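Local coordinates for peptide amidase (PDB 1M22), which probably hydrolyses amide bonds, as an amidase signature enzyme expected to release ammonia from the C-terminal amides of peptides, at residues M94-G99 and G213-S218; N154-S159 and A172-L177; L202-G207 and A236-I241; T298-R301 and V306-P309; E322-L327 and I386-D391. One frame throughout, in Å; residues are numbered along the deposited sequence.

Interaction 1 of 5, residues M94-G99 and G213-S218; sequences MATSAG and GIIPIS
Ser97 OG, whose residue lays its carbonyl carbon near the Ile215 methyl, is gripped by Asp87 OD2 and by Arg148 NH1. The two charged partners pin a loop of the amidase fold beside the active site, since Asp87 directly follows the catalytic Lys86. The same oxygen accepts from Gly99 N at 3.0 Å, an ST turn, although the placing of that nitrogen is less sure. Serine suits the place, its short hydroxyl reaching both charges. Ala98 directs its methyl at the loop 213-218, and its side chain lies about 8 Å from that of Lys86. What meets it is the end of one long branch: Ile215 CG1 stands beside its own backbone N (chi1 -64°) and the branch runs on fully extended, so CD1 is carried out to Ala98 CB at 3.6 Å. Thr96 lines the other part of the seat. It turns its methyl, not its hydroxyl, to the isoleucine, and the two side chains slide past each other in opposite directions. Trp133 touches both Ala98 and Ile215, and Tyr337 also leans on the isoleucine, so aromatic groups complete the packing. Thr96 CG2 lies 3.9 Å from Ile215 CD1, while the buried Thr96 O has no polar partner.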
# COMPACT_ATOMS: atom_id res chain seq x y z
N MET A 94 12.47 -13.98 8.46
CA MET A 94 11.17 -14.54 8.13
C MET A 94 11.12 -15.02 6.69
O MET A 94 12.00 -14.73 5.89
CB MET A 94 10.09 -13.48 8.33
CG MET A 94 10.08 -12.87 9.73
SD MET A 94 9.44 -11.19 9.73
CE MET A 94 10.95 -10.27 9.44
N ALA A 95 10.08 -15.78 6.37
CA ALA A 95 9.92 -16.25 5.01
C ALA A 95 9.24 -15.13 4.25
O ALA A 95 8.69 -14.20 4.85
CB ALA A 95 9.05 -17.50 4.98
N THR A 96 9.31 -15.19 2.92
CA THR A 96 8.65 -14.22 2.06
C THR A 96 7.92 -15.14 1.10
O THR A 96 8.49 -15.65 0.14
CB THR A 96 9.66 -13.32 1.32
OG1 THR A 96 10.38 -12.53 2.28
CG2 THR A 96 8.93 -12.38 0.37
N SER A 97 6.64 -15.36 1.38
CA SER A 97 5.84 -16.31 0.61
C SER A 97 4.83 -15.80 -0.40
O SER A 97 4.32 -16.59 -1.20
CB SER A 97 5.08 -17.22 1.57
OG SER A 97 4.05 -16.50 2.24
N ALA A 98 4.53 -14.50 -0.36
CA ALA A 98 3.51 -13.94 -1.24
C ALA A 98 2.19 -14.65 -0.91
O ALA A 98 1.25 -14.63 -1.71
CB ALA A 98 3.87 -14.15 -2.71
N GLY A 99 2.13 -15.28 0.26
CA GLY A 99 0.94 -15.99 0.69
C GLY A 99 0.83 -17.42 0.20
O GLY A 99 -0.10 -18.15 0.57
N GLY A 213 14.05 -6.76 -4.13
CA GLY A 213 13.70 -7.60 -3.01
C GLY A 213 12.22 -7.77 -2.79
O GLY A 213 11.80 -8.19 -1.71
N ILE A 214 11.41 -7.44 -3.79
CA ILE A 214 9.96 -7.59 -3.69
C ILE A 214 9.46 -8.54 -4.77
O ILE A 214 9.81 -8.38 -5.94
CB ILE A 214 9.24 -6.23 -3.86
CG1 ILE A 214 9.75 -5.22 -2.82
CG2 ILE A 214 7.73 -6.42 -3.70
CD1 ILE A 214 9.12 -3.84 -2.94
N ILE A 215 8.65 -9.53 -4.39
CA ILE A 215 8.08 -10.46 -5.36
C ILE A 215 7.24 -9.53 -6.24
O ILE A 215 6.33 -8.86 -5.76
CB ILE A 215 7.20 -11.52 -4.68
CG1 ILE A 215 8.09 -12.38 -3.78
CG2 ILE A 215 6.51 -12.39 -5.73
CD1 ILE A 215 7.35 -13.48 -3.04
N PRO A 216 7.54 -9.49 -7.54
CA PRO A 216 6.83 -8.61 -8.46
C PRO A 216 5.61 -9.07 -9.23
O PRO A 216 5.17 -10.21 -9.16
CB PRO A 216 7.93 -8.23 -9.43
CG PRO A 216 8.58 -9.59 -9.65
CD PRO A 216 8.66 -10.17 -8.23
N ILE A 217 5.08 -8.10 -9.95
CA ILE A 217 4.01 -8.31 -10.91
C ILE A 217 4.50 -7.52 -12.12
O ILE A 217 4.85 -8.10 -13.14
CB ILE A 217 2.62 -7.76 -10.51
CG1 ILE A 217 2.03 -8.58 -9.35
CG2 ILE A 217 1.68 -7.87 -11.71
CD1 ILE A 217 0.65 -8.11 -8.92
N SER A 218 4.60 -6.20 -11.97
CA SER A 218 5.00 -5.32 -13.07
C SER A 218 6.11 -4.31 -12.76
O SER A 218 5.97 -3.47 -11.86
CB SER A 218 3.76 -4.57 -13.54
OG SER A 218 4.07 -3.47 -14.37

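Interaction 2 of 5, residues N154-S159 and A172-L177; sequences NPYRIS and AVAANL
Ala174 CB is the bump of this contact, and the shallow hollow that takes it is formed by two consecutive rings of the loop 154-159. Pro155 supplies one wall, its CG 4.2 Å from Ala174 CB, and Tyr156 the other, its CE1 at the same 4.2 Å from that methyl, which approaches the aromatic ring obliquely. A second, looser touch brings Pro155 CB to 4.5 Å from Ala175 CB, so the proline ring rides over two successive methyls at the end of helix 167-174. Alanine suits both places, because a single carbon lets the loop backbone come close: the CA atoms of Pro155 and Ala175 are 6.6 Å apart.

The hollow keeps its shape through a type I beta turn from Asn154 to Arg157, in which the fixed phi of Pro155 fits the first corner. Asn154 braces it as an Asx turn, OD1 accepting from Tyr156 N at 2.9 Å with the donor in the carbonyl plane. Its ND2 reaches on to Ser161 O and Ile196 O. Across the contact the helix stops in a Schellman motif, with Leu177 N bonded to Ala172 O at 2.8 Å and Asn176 at positive phi.

Tyr156 sends its hydroxyl to Arg488 O and rests on Pro458 of strand 457-464. Behind the helix end, Leu177 packs on Ile38 of helix 27-43, and Arg37 of that helix bonds Ala175 O, so the loop is joined to strand 457-464 and the helix end to helix 27-43.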
# COMPACT_ATOMS: atom_id res chain seq x y z
N ASN A 154 -11.89 -7.52 7.59
CA ASN A 154 -12.00 -6.09 7.82
C ASN A 154 -12.37 -5.90 9.30
O ASN A 154 -13.37 -6.44 9.77
CB ASN A 154 -13.10 -5.50 6.94
CG ASN A 154 -13.12 -4.00 6.95
OD1 ASN A 154 -13.12 -3.37 8.01
ND2 ASN A 154 -13.13 -3.40 5.76
N PRO A 155 -11.57 -5.13 10.05
CA PRO A 155 -11.86 -4.93 11.47
C PRO A 155 -13.13 -4.14 11.79
O PRO A 155 -13.62 -4.19 12.92
CB PRO A 155 -10.59 -4.25 11.99
CG PRO A 155 -10.15 -3.44 10.81
CD PRO A 155 -10.36 -4.38 9.64
N TYR A 156 -13.65 -3.41 10.81
CA TYR A 156 -14.86 -2.63 11.03
C TYR A 156 -16.11 -3.51 11.01
O TYR A 156 -17.15 -3.15 11.56
CB TYR A 156 -14.98 -1.50 10.00
CG TYR A 156 -13.95 -0.41 10.22
CD1 TYR A 156 -12.64 -0.55 9.75
CD2 TYR A 156 -14.26 0.72 10.97
CE1 TYR A 156 -11.67 0.41 10.04
CE2 TYR A 156 -13.30 1.68 11.27
CZ TYR A 156 -12.01 1.52 10.80
OH TYR A 156 -11.05 2.46 11.10
N ARG A 157 -15.99 -4.67 10.38
CA ARG A 157 -17.08 -5.65 10.29
C ARG A 157 -16.37 -6.90 9.77
O ARG A 157 -16.13 -7.03 8.57
CB ARG A 157 -18.14 -5.17 9.31
CG ARG A 157 -19.42 -5.96 9.32
CD ARG A 157 -20.43 -5.18 8.50
NE ARG A 157 -21.32 -4.49 9.37
CZ ARG A 157 -21.59 -3.21 9.61
NH1 ARG A 157 -21.05 -2.14 9.02
NH2 ARG A 157 -22.50 -3.04 10.54
N ILE A 158 -16.05 -7.81 10.68
CA ILE A 158 -15.27 -9.00 10.32
C ILE A 158 -15.82 -9.96 9.28
O ILE A 158 -15.10 -10.83 8.80
CB ILE A 158 -14.85 -9.79 11.60
CG1 ILE A 158 -16.08 -10.25 12.38
CG2 ILE A 158 -13.97 -8.91 12.47
CD1 ILE A 158 -16.76 -11.47 11.80
N SER A 159 -17.08 -9.78 8.91
CA SER A 159 -17.69 -10.61 7.88
C SER A 159 -17.38 -10.01 6.51
O SER A 159 -17.59 -10.64 5.48
CB SER A 159 -19.20 -10.63 8.07
OG SER A 159 -19.70 -9.30 8.07
N ALA A 172 -3.89 -4.22 9.79
CA ALA A 172 -3.01 -4.09 10.94
C ALA A 172 -2.91 -2.64 11.42
O ALA A 172 -2.96 -2.36 12.62
CB ALA A 172 -1.63 -4.63 10.61
N VAL A 173 -2.77 -1.71 10.49
CA VAL A 173 -2.67 -0.31 10.86
C VAL A 173 -4.00 0.19 11.44
O VAL A 173 -4.02 0.91 12.44
CB VAL A 173 -2.26 0.55 9.65
CG1 VAL A 173 -2.37 2.03 9.98
CG2 VAL A 173 -0.82 0.21 9.25
N ALA A 174 -5.11 -0.21 10.82
CA ALA A 174 -6.43 0.22 11.29
C ALA A 174 -6.75 -0.32 12.68
O ALA A 174 -7.44 0.33 13.45
CB ALA A 174 -7.50 -0.24 10.30
N ALA A 175 -6.25 -1.52 12.97
CA ALA A 175 -6.50 -2.19 14.25
C ALA A 175 -5.41 -1.92 15.28
O ALA A 175 -5.41 -2.53 16.35
CB ALA A 175 -6.64 -3.69 14.03
N ASN A 176 -4.50 -1.01 14.97
CA ASN A 176 -3.41 -0.67 15.87
C ASN A 176 -2.55 -1.87 16.29
O ASN A 176 -2.19 -2.02 17.46
CB ASN A 176 -3.94 0.07 17.11
CG ASN A 176 -4.38 1.49 16.79
OD1 ASN A 176 -5.57 1.77 16.61
ND2 ASN A 176 -3.42 2.40 16.73
N LEU A 177 -2.22 -2.72 15.31
CA LEU A 177 -1.38 -3.88 15.55
C LEU A 177 0.09 -3.52 15.36
O LEU A 177 0.98 -4.33 15.62
CB LEU A 177 -1.75 -5.02 14.61
CG LEU A 177 -3.19 -5.53 14.65
CD1 LEU A 177 -3.31 -6.75 13.76
CD2 LEU A 177 -3.59 -5.88 16.08

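Interaction 3 of 5, residues L202-G207 and A236-I241; sequences LKPTVG and AVLTAI
Strand 200-203 of the large mixed sheet of the amidase fold is covered on one face by helix 231-241, and Leu202 and Leu238 meet in the layer between them. The touch is light, methyl to methyl: Leu202 CD1 lies 4.2 Å from Leu238 CD2. Leu238 carries its CG opposite the backbone N (chi1 -169°), which takes the branched end off the helix and down to the sheet. Its second methyl, CD1, settles by Pro204, 4.4 Å from CB of that ring, so one forked side chain touches both the strand's end and the loop beyond. Leucine suits this place because two methyls spread over neighbouring residues, and proline because it gives an apolar surface where the strand runs out. The neighbouring Val237 packs on Pro226 and Ile182, settling the helix over adjacent strands as well. Lys203 starts from the other face of the strand, and its ammonium group is satisfied there by carbonyls, one of them Tyr444 O. The ring of Pro204 lies about 11 Å from the side chain of the nucleophile Ser189. Its own O receives Lys203 NZ at 3.0 Å, the nitrogen standing 38° above the carbonyl plane.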
# COMPACT_ATOMS: atom_id res chain seq x y z
N LEU A 202 -0.38 5.57 0.63
CA LEU A 202 0.30 6.39 -0.36
C LEU A 202 1.09 5.52 -1.33
O LEU A 202 1.97 4.76 -0.91
CB LEU A 202 1.25 7.37 0.36
CG LEU A 202 1.88 8.52 -0.43
CD1 LEU A 202 2.48 9.50 0.56
CD2 LEU A 202 2.94 8.01 -1.39
N LYS A 203 0.74 5.61 -2.61
CA LYS A 203 1.43 4.87 -3.67
C LYS A 203 2.28 5.92 -4.38
O LYS A 203 1.77 6.77 -5.11
CB LYS A 203 0.46 4.27 -4.69
CG LYS A 203 1.19 3.46 -5.77
CD LYS A 203 0.39 3.33 -7.06
CE LYS A 203 0.42 4.61 -7.89
NZ LYS A 203 1.77 4.86 -8.52
N PRO A 204 3.60 5.86 -4.20
CA PRO A 204 4.42 6.87 -4.87
C PRO A 204 4.65 6.68 -6.36
O PRO A 204 4.18 5.71 -6.97
CB PRO A 204 5.73 6.82 -4.08
CG PRO A 204 5.83 5.38 -3.71
CD PRO A 204 4.41 5.00 -3.32
N THR A 205 5.35 7.65 -6.94
CA THR A 205 5.73 7.61 -8.34
C THR A 205 6.63 6.38 -8.48
O THR A 205 7.44 6.09 -7.59
CB THR A 205 6.58 8.84 -8.70
OG1 THR A 205 5.83 10.04 -8.44
CG2 THR A 205 6.99 8.81 -10.17
N VAL A 206 6.48 5.64 -9.57
CA VAL A 206 7.32 4.48 -9.78
C VAL A 206 8.76 4.97 -9.95
O VAL A 206 9.06 5.75 -10.85
CB VAL A 206 6.88 3.69 -11.04
CG1 VAL A 206 7.91 2.62 -11.37
CG2 VAL A 206 5.52 3.06 -10.78
N GLY A 207 9.63 4.52 -9.06
CA GLY A 207 11.02 4.94 -9.11
C GLY A 207 11.45 5.69 -7.87
O GLY A 207 12.65 5.85 -7.64
N ALA A 236 6.53 10.19 7.30
CA ALA A 236 7.72 9.76 8.01
C ALA A 236 8.27 8.48 7.38
O ALA A 236 9.48 8.34 7.18
CB ALA A 236 7.40 9.52 9.48
N VAL A 237 7.38 7.55 7.05
CA VAL A 237 7.81 6.31 6.44
C VAL A 237 8.39 6.54 5.04
O VAL A 237 9.43 5.98 4.69
CB VAL A 237 6.64 5.30 6.35
CG1 VAL A 237 7.07 4.07 5.57
CG2 VAL A 237 6.21 4.89 7.75
N LEU A 238 7.74 7.39 4.25
CA LEU A 238 8.22 7.67 2.90
C LEU A 238 9.63 8.26 2.95
O LEU A 238 10.48 7.94 2.14
CB LEU A 238 7.28 8.64 2.17
CG LEU A 238 7.55 8.79 0.66
CD1 LEU A 238 7.26 7.47 -0.04
CD2 LEU A 238 6.68 9.89 0.09
N THR A 239 9.86 9.13 3.93
CA THR A 239 11.17 9.76 4.09
C THR A 239 12.26 8.71 4.28
O THR A 239 13.38 8.86 3.78
CB THR A 239 11.16 10.72 5.30
OG1 THR A 239 10.21 11.78 5.07
CG2 THR A 239 12.54 11.33 5.52
N ALA A 240 11.94 7.64 5.00
CA ALA A 240 12.91 6.59 5.26
C ALA A 240 13.13 5.60 4.11
O ALA A 240 14.25 5.13 3.91
CB ALA A 240 12.52 5.83 6.52
N ILE A 241 12.08 5.29 3.35
CA ILE A 241 12.22 4.31 2.27
C ILE A 241 12.59 4.86 0.90
O ILE A 241 13.06 4.10 0.05
CB ILE A 241 10.95 3.43 2.14
CG1 ILE A 241 9.74 4.27 1.73
CG2 ILE A 241 10.69 2.71 3.46
CD1 ILE A 241 8.47 3.44 1.51

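Interaction 4 of 5, residues T298-R301 and V306-P309; sequences TELR and VVVP
Arg301 lays its side chain across Val307 at about a right angle, so the valine's branch point sits beneath one face of the guanidinium group. The arginine CG stands beside its own backbone N (chi1 -70°), and from there the chain runs straight out to NE, alongside the strand's outer edge. NE is 3.8 Å from Val307 CB, and CG is 3.8 Å from Val307 CG2, contacts that use both the aliphatic stem and the flat head. Its N-H groups bond as well. NH2 gives a hydrogen bond of 3.0 Å to Val307 O, arriving from above the carbonyl plane. Water 1 lies in the guanidinium plane and accepts at 2.9 Å from Arg301 NE, and at a similar distance from Val307 N. Val306 and Val308 spend their backbone bonds on strand 275-279 and on Lys274 just before it, whereas the N and O of Val307 face the other way, where arginine and water serve them. Val307, beta-branched as befits a strand, also sets that CG2 against Leu300 CB at 3.8 Å, between leucine and arginine stem, and Leu300 itself rests on Ile276 and Tyr480. Helix 289-302 thus packs against strand 306-310, one of the two outermost strands, which lies parallel to its neighbour 275-279; this is the closing half of a beta-alpha-beta crossover.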
# COMPACT_ATOMS: atom_id res chain seq x y z
N THR A 298 -16.33 20.91 0.04
CA THR A 298 -16.51 22.12 0.83
C THR A 298 -15.31 22.36 1.74
O THR A 298 -14.83 23.49 1.86
CB THR A 298 -17.80 22.05 1.67
OG1 THR A 298 -18.93 22.01 0.79
CG2 THR A 298 -17.92 23.27 2.58
N GLU A 299 -14.83 21.30 2.39
CA GLU A 299 -13.67 21.44 3.28
C GLU A 299 -12.45 21.90 2.48
O GLU A 299 -11.69 22.75 2.95
CB GLU A 299 -13.36 20.11 3.98
CG GLU A 299 -14.43 19.62 4.96
CD GLU A 299 -14.62 20.54 6.17
OE1 GLU A 299 -13.67 21.22 6.59
OE2 GLU A 299 -15.75 20.56 6.72
N LEU A 300 -12.26 21.34 1.29
CA LEU A 300 -11.13 21.73 0.45
C LEU A 300 -11.22 23.21 0.09
O LEU A 300 -10.22 23.93 0.14
CB LEU A 300 -11.10 20.88 -0.83
CG LEU A 300 -10.80 19.39 -0.64
CD1 LEU A 300 -11.01 18.65 -1.95
CD2 LEU A 300 -9.37 19.21 -0.15
N ARG A 301 -12.41 23.67 -0.28
CA ARG A 301 -12.62 25.07 -0.64
C ARG A 301 -12.39 25.99 0.56
O ARG A 301 -11.74 27.03 0.43
CB ARG A 301 -14.03 25.28 -1.20
CG ARG A 301 -14.23 24.66 -2.57
CD ARG A 301 -15.63 24.93 -3.11
NE ARG A 301 -15.79 24.42 -4.46
CZ ARG A 301 -16.64 23.45 -4.80
NH1 ARG A 301 -17.41 22.89 -3.89
NH2 ARG A 301 -16.71 23.05 -6.07
N VAL A 306 -9.30 25.90 -4.89
CA VAL A 306 -10.36 26.07 -5.87
C VAL A 306 -10.64 24.64 -6.30
O VAL A 306 -9.71 23.87 -6.58
CB VAL A 306 -9.88 26.88 -7.09
CG1 VAL A 306 -10.95 26.86 -8.17
CG2 VAL A 306 -9.59 28.32 -6.67
N VAL A 307 -11.91 24.26 -6.31
CA VAL A 307 -12.30 22.91 -6.70
C VAL A 307 -13.26 23.00 -7.87
O VAL A 307 -14.32 23.62 -7.78
CB VAL A 307 -12.99 22.15 -5.54
CG1 VAL A 307 -13.39 20.75 -6.00
CG2 VAL A 307 -12.05 22.07 -4.35
N VAL A 308 -12.89 22.38 -8.99
CA VAL A 308 -13.74 22.40 -10.17
C VAL A 308 -13.98 20.99 -10.68
O VAL A 308 -13.11 20.13 -10.63
CB VAL A 308 -13.10 23.23 -11.30
CG1 VAL A 308 -12.97 24.68 -10.87
CG2 VAL A 308 -11.75 22.66 -11.68
N PRO A 309 -15.20 20.73 -11.18
CA PRO A 309 -15.54 19.41 -11.71
C PRO A 309 -14.85 19.18 -13.05
O PRO A 309 -14.90 20.04 -13.93
CB PRO A 309 -17.06 19.47 -11.83
CG PRO A 309 -17.29 20.90 -12.20
CD PRO A 309 -16.36 21.64 -11.26
O HOH W 1 -13.95 26.30 -5.79

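Interaction 5 of 5, residues E322-L327 and I386-D391; sequences ERTLLL and IRARSD
The segments 322-327 and 386-391, each part of a longer helix, come nearest at Leu325 and Arg389, whose CA atoms are 5.5 Å apart. The segment axes approach to 8.2 Å and run steeply across one another, with a signed crossing angle of -121°. Such closeness depends on a small residue, Ala388, whose methyl points toward the partner helix. Thr324 faces it and offers carbon, not oxygen: CG2 lies opposite its backbone N and reaches Ala388 CB at 3.7 Å, with the threonine CB itself at 3.8 Å from the same methyl. The hydroxyl is turned back to its own helix, where OG1 bonds Glu320 O, so it is already satisfied there.

Leu325 fills the next position. Its CG sits between the backbone N and the carbonyl carbon (chi1 76°), an uncommon choice in a helix, and this brings CD2 over the partner's backbone, 4.0 Å from Arg389 CA and 4.2 Å from Ala388 O. Since the leucine also touches Tyr385 and Ala392, it enters a diamond of four residues on helix 383-407, as in knobs-into-holes packing. Both helices belong to the helical layers that cover the central sheet of the amidase fold, here well away from the catalytic residues.

Around this apolar centre the chemistry becomes ionic. Arg323 pairs with Glu373, and Asp391 with Arg394. Arg389 lends its backbone to the leucine while its long chain leads off from the contact, NH1 bonding weakly to Tyr385 OH and the side chain passing about 4 Å from a bound HEPES buffer molecule.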
# COMPACT_ATOMS: atom_id res chain seq x y z
N GLU A 322 -3.08 -2.56 -20.37
CA GLU A 322 -2.57 -2.86 -19.04
C GLU A 322 -2.59 -4.36 -18.78
O GLU A 322 -1.63 -4.92 -18.27
CB GLU A 322 -3.41 -2.14 -17.97
CG GLU A 322 -2.97 -2.49 -16.55
CD GLU A 322 -3.85 -1.86 -15.49
OE1 GLU A 322 -4.97 -1.40 -15.82
OE2 GLU A 322 -3.42 -1.85 -14.31
N ARG A 323 -3.69 -5.02 -19.14
CA ARG A 323 -3.81 -6.46 -18.95
C ARG A 323 -2.65 -7.15 -19.64
O ARG A 323 -2.00 -8.02 -19.08
CB ARG A 323 -5.14 -6.94 -19.54
CG ARG A 323 -5.43 -8.43 -19.41
CD ARG A 323 -6.80 -8.75 -20.00
NE ARG A 323 -7.23 -10.12 -19.73
CZ ARG A 323 -6.68 -11.21 -20.25
NH1 ARG A 323 -5.65 -11.10 -21.08
NH2 ARG A 323 -7.15 -12.41 -19.94
N THR A 324 -2.38 -6.73 -20.87
CA THR A 324 -1.29 -7.30 -21.65
C THR A 324 0.08 -7.09 -21.02
O THR A 324 0.84 -8.04 -20.85
CB THR A 324 -1.28 -6.71 -23.08
OG1 THR A 324 -2.49 -7.07 -23.75
CG2 THR A 324 -0.08 -7.23 -23.86
N LEU A 325 0.40 -5.85 -20.66
CA LEU A 325 1.72 -5.59 -20.09
C LEU A 325 1.94 -6.32 -18.77
O LEU A 325 3.05 -6.77 -18.49
CB LEU A 325 1.96 -4.08 -19.95
CG LEU A 325 1.30 -3.28 -18.82
CD1 LEU A 325 2.17 -3.35 -17.57
CD2 LEU A 325 1.14 -1.84 -19.26
N LEU A 326 0.89 -6.44 -17.96
CA LEU A 326 1.03 -7.13 -16.68
C LEU A 326 1.36 -8.62 -16.86
O LEU A 326 2.19 -9.16 -16.14
CB LEU A 326 -0.26 -7.00 -15.85
CG LEU A 326 -0.62 -5.59 -15.37
CD1 LEU A 326 -1.90 -5.65 -14.55
CD2 LEU A 326 0.52 -5.02 -14.53
N LEU A 327 0.72 -9.27 -17.83
CA LEU A 327 0.98 -10.68 -18.08
C LEU A 327 2.43 -10.91 -18.49
O LEU A 327 3.10 -11.78 -17.96
CB LEU A 327 0.03 -11.21 -19.16
CG LEU A 327 -1.45 -11.32 -18.77
CD1 LEU A 327 -2.29 -11.56 -20.01
CD2 LEU A 327 -1.62 -12.46 -17.77
N ILE A 386 5.41 -4.43 -26.36
CA ILE A 386 6.03 -3.11 -26.44
C ILE A 386 4.97 -2.04 -26.70
O ILE A 386 4.97 -0.99 -26.06
CB ILE A 386 7.11 -3.07 -27.54
CG1 ILE A 386 8.24 -4.03 -27.16
CG2 ILE A 386 7.64 -1.65 -27.71
CD1 ILE A 386 9.37 -4.09 -28.18
N ARG A 387 4.06 -2.32 -27.63
CA ARG A 387 3.00 -1.36 -27.95
C ARG A 387 2.08 -1.16 -26.74
O ARG A 387 1.73 -0.03 -26.41
CB ARG A 387 2.17 -1.85 -29.14
CG ARG A 387 2.95 -2.00 -30.44
CD ARG A 387 2.00 -2.06 -31.64
NE ARG A 387 1.12 -3.22 -31.60
CZ ARG A 387 1.49 -4.46 -31.92
NH1 ARG A 387 2.73 -4.71 -32.29
NH2 ARG A 387 0.61 -5.45 -31.85
N ALA A 388 1.70 -2.25 -26.09
CA ALA A 388 0.82 -2.19 -24.93
C ALA A 388 1.42 -1.37 -23.80
O ALA A 388 0.75 -0.52 -23.21
CB ALA A 388 0.51 -3.60 -24.44
N ARG A 389 2.69 -1.62 -23.48
CA ARG A 389 3.37 -0.90 -22.41
C ARG A 389 3.37 0.60 -22.72
O ARG A 389 3.07 1.42 -21.86
CB ARG A 389 4.80 -1.39 -22.26
CG ARG A 389 5.57 -0.74 -21.12
CD ARG A 389 6.97 -1.32 -20.99
NE ARG A 389 7.77 -1.10 -22.20
CZ ARG A 389 8.96 -1.66 -22.41
NH1 ARG A 389 9.49 -2.46 -21.50
NH2 ARG A 389 9.62 -1.40 -23.53
N SER A 390 3.69 0.93 -23.96
CA SER A 390 3.73 2.33 -24.39
C SER A 390 2.35 2.99 -24.36
O SER A 390 2.19 4.09 -23.84
CB SER A 390 4.31 2.43 -25.80
OG SER A 390 4.34 3.78 -26.24
N ASP A 391 1.35 2.30 -24.91
CA ASP A 391 -0.01 2.84 -24.95
C ASP A 391 -0.60 3.08 -23.56
O ASP A 391 -1.19 4.13 -23.30
CB ASP A 391 -0.94 1.92 -25.74
CG ASP A 391 -0.64 1.92 -27.22
OD1 ASP A 391 -0.13 2.94 -27.73
OD2 ASP A 391 -0.93 0.90 -27.89

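Interactions 1, 2 and 3 are buried and apolar across their interfaces, with polar bonds kept within or beside the segments; interaction 1 lies nearest the catalytic residues. Interactions 3 and 4 reach the same sheet, centres about 26 Å apart: one sets a helix on an inner strand through leucine methyls, the other lies at an outermost strand, where an exposed arginine and a water join in. Interaction 5, partly buried, joins two covering helices. It touches interaction 1 directly, Ser218 CB lying 3.4 Å from Leu326 CD2, so the loop 213-218 links the active-site side to that layer. Interaction 4 is the most remote, about 15 Å from interaction 3 at the nearest atoms.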